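Long-range contact in N-terminal cyanobactin protease (Planktothrix agardhii NIES-596, PDB 4H6W), which probably acts as a subtilisin-like serine endopeptidase, this chain being the protease domain of PagA, a maturation enzyme for the cyanobactin prenylagaramide: residues Val25-Gly30 / Ile71-His76. Residues are numbered along the deposited sequence; the frame is centred on the assembly and turned at random.
Sequences VAVLDG and IIFGQH
The ring of Phe-73 meets Val-25 and Val-27 with its edge: Val-25 O and Val-27 CG2 both lie near the ring plane, while Ile-72 CG2, from the preceding residue, sits 3.7 Å above that plane and over the ring centre. At the rim, Phe-73 CZ comes 3.7 Å from Val-25 O and almost as close to Val-25 CB, and Phe-73 CE2 is 4.1 Å from Val-27 CG2. The side chains of Val-27 and Phe-73 pass in opposite senses, the valine methyl CG2 lying at the ring edge. Ile-72 works differently, reaching Val-27 tip to tip, with Ile-72 CD1 4.0 Å from Val-27 CG2; the same methyl lies 4.2 Å from Val-25 CG1. With CG1 of Ile-72 anti to its carbonyl carbon (chi1 -57°), the branch carrying CD1 extends to the strand and CG2 is left to lie over the phenyl face.

Such packing of alternate strand residues against a helix illustrates how the parallel sheet of a subtilase acquires its core. Strand 24-28 is an inner strand, third of seven, hydrogen-bonded to strands 88-91 and 121-124; Val-25 and Val-27 point toward the last turn of helix 63-73, whereas Ala-26 and Leu-28 pack on helix 104-116 across the sheet. Helix 223-243 joins the same layer, touching Val-25 through Ala-235 and Ile-72 through Pro-228. All four touching residues are buried, and no hydrogen bond crosses between the segments.

The 25-30 segment holds Asp-29 and helix 63-73 holds His-64, both predicted charge-relay residues. Gly-30 N donates to Asp-29 OD2 (2.7 Å) on the anti side, 20° out of the carboxylate plane; the same oxygen is also hydrogen-bonded to His-64 ND1.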
loop_
_atom_site.group_PDB
_atom_site.type_symbol
_atom_site.label_atom_id
_atom_site.label_comp_id
_atom_site.label_asym_id
_atom_site.label_seq_id
_atom_site.Cartn_x
_atom_site.Cartn_y
_atom_site.Cartn_z
ATOM N N VAL A 25 -5.134 -9.420 -0.488
ATOM C CA VAL A 25 -4.089 -8.454 -0.155
ATOM C C VAL A 25 -3.246 -9.007 0.992
ATOM O O VAL A 25 -3.773 -9.349 2.044
ATOM C CB VAL A 25 -4.686 -7.077 0.233
ATOM C CG1 VAL A 25 -3.611 -6.126 0.743
ATOM C CG2 VAL A 25 -5.400 -6.444 -0.955
ATOM N N ALA A 26 -1.941 -9.117 0.772
ATOM C CA ALA A 26 -1.023 -9.588 1.811
ATOM C C ALA A 26 -0.389 -8.395 2.501
ATOM O O ALA A 26 0.027 -7.452 1.839
ATOM C CB ALA A 26 0.051 -10.476 1.210
ATOM N N VAL A 27 -0.324 -8.430 3.829
ATOM C CA VAL A 27 0.341 -7.366 4.578
ATOM C C VAL A 27 1.629 -7.915 5.172
ATOM O O VAL A 27 1.597 -8.784 6.044
ATOM C CB VAL A 27 -0.561 -6.758 5.671
ATOM C CG1 VAL A 27 0.205 -5.702 6.447
ATOM C CG2 VAL A 27 -1.841 -6.168 5.068
ATOM N N LEU A 28 2.760 -7.433 4.656
ATOM C CA LEU A 28 4.070 -7.849 5.139
ATOM C C LEU A 28 4.604 -6.793 6.087
ATOM O O LEU A 28 5.055 -5.719 5.669
ATOM C CB LEU A 28 5.045 -8.098 3.983
ATOM C CG LEU A 28 4.941 -9.438 3.252
ATOM C CD1 LEU A 28 3.559 -9.684 2.659
ATOM C CD2 LEU A 28 6.000 -9.506 2.173
ATOM N N ASP A 29 4.537 -7.115 7.374
ATOM C CA ASP A 29 4.763 -6.149 8.433
ATOM C C ASP A 29 5.002 -6.900 9.744
ATOM O O ASP A 29 5.445 -8.054 9.726
ATOM C CB ASP A 29 3.537 -5.250 8.549
ATOM C CG ASP A 29 3.873 -3.875 9.058
ATOM O OD1 ASP A 29 3.882 -2.945 8.217
ATOM O OD2 ASP A 29 4.137 -3.730 10.283
ATOM N N GLY A 30 4.721 -6.252 10.874
ATOM C CA GLY A 30 4.776 -6.929 12.169
ATOM C C GLY A 30 3.514 -7.735 12.420
ATOM O O GLY A 30 2.576 -7.727 11.601
ATOM N N ILE A 71 -6.001 -0.072 8.368
ATOM C CA ILE A 71 -6.232 0.865 7.240
ATOM C C ILE A 71 -6.883 0.191 6.022
ATOM O O ILE A 71 -7.759 0.771 5.357
ATOM C CB ILE A 71 -4.930 1.604 6.831
ATOM C CG1 ILE A 71 -4.568 2.648 7.906
ATOM C CG2 ILE A 71 -5.076 2.264 5.460
ATOM C CD1 ILE A 71 -3.106 2.950 8.047
ATOM N N ILE A 72 -6.481 -1.046 5.755
ATOM C CA ILE A 72 -7.024 -1.798 4.634
ATOM C C ILE A 72 -8.305 -2.550 5.004
ATOM O O ILE A 72 -9.275 -2.493 4.258
ATOM C CB ILE A 72 -5.978 -2.779 4.045
ATOM C CG1 ILE A 72 -4.718 -2.026 3.617
ATOM C CG2 ILE A 72 -6.553 -3.556 2.869
ATOM C CD1 ILE A 72 -3.486 -2.912 3.509
ATOM N N PHE A 73 -8.306 -3.250 6.139
ATOM C CA PHE A 73 -9.366 -4.229 6.452
ATOM C C PHE A 73 -10.345 -3.827 7.553
ATOM O O PHE A 73 -11.246 -4.598 7.864
ATOM C CB PHE A 73 -8.759 -5.594 6.809
ATOM C CG PHE A 73 -7.966 -6.204 5.697
ATOM C CD1 PHE A 73 -8.606 -6.774 4.602
ATOM C CD2 PHE A 73 -6.577 -6.191 5.733
ATOM C CE1 PHE A 73 -7.867 -7.321 3.562
ATOM C CE2 PHE A 73 -5.834 -6.740 4.700
ATOM C CZ PHE A 73 -6.477 -7.299 3.609
ATOM N N GLY A 74 -10.157 -2.656 8.161
ATOM C CA GLY A 74 -11.086 -2.175 9.179
ATOM C C GLY A 74 -12.514 -2.298 8.677
ATOM O O GLY A 74 -12.858 -1.771 7.617
ATOM N N GLN A 75 -13.344 -3.034 9.410
ATOM C CA GLN A 75 -14.729 -3.249 8.986
ATOM C C GLN A 75 -15.534 -1.972 9.164
ATOM O O GLN A 75 -15.364 -1.250 10.151
ATOM C CB GLN A 75 -15.373 -4.403 9.760
ATOM C CG GLN A 75 -14.773 -5.772 9.473
ATOM C CD GLN A 75 -14.761 -6.125 8.004
ATOM O OE1 GLN A 75 -13.699 -6.229 7.401
ATOM N NE2 GLN A 75 -15.932 -6.307 7.416
ATOM N N HIS A 76 -16.389 -1.672 8.204
ATOM C CA HIS A 76 -17.238 -0.483 8.346
ATOM C C HIS A 76 -18.179 -0.610 9.542
ATOM O O HIS A 76 -18.681 -1.694 9.846
ATOM C CB HIS A 76 -17.945 -0.159 7.035
ATOM C CG HIS A 76 -16.991 0.255 5.961
ATOM N ND1 HIS A 76 -17.364 1.009 4.870
ATOM C CD2 HIS A 76 -15.657 0.050 5.838
ATOM C CE1 HIS A 76 -16.306 1.227 4.111
ATOM N NE2 HIS A 76 -15.259 0.656 4.677
#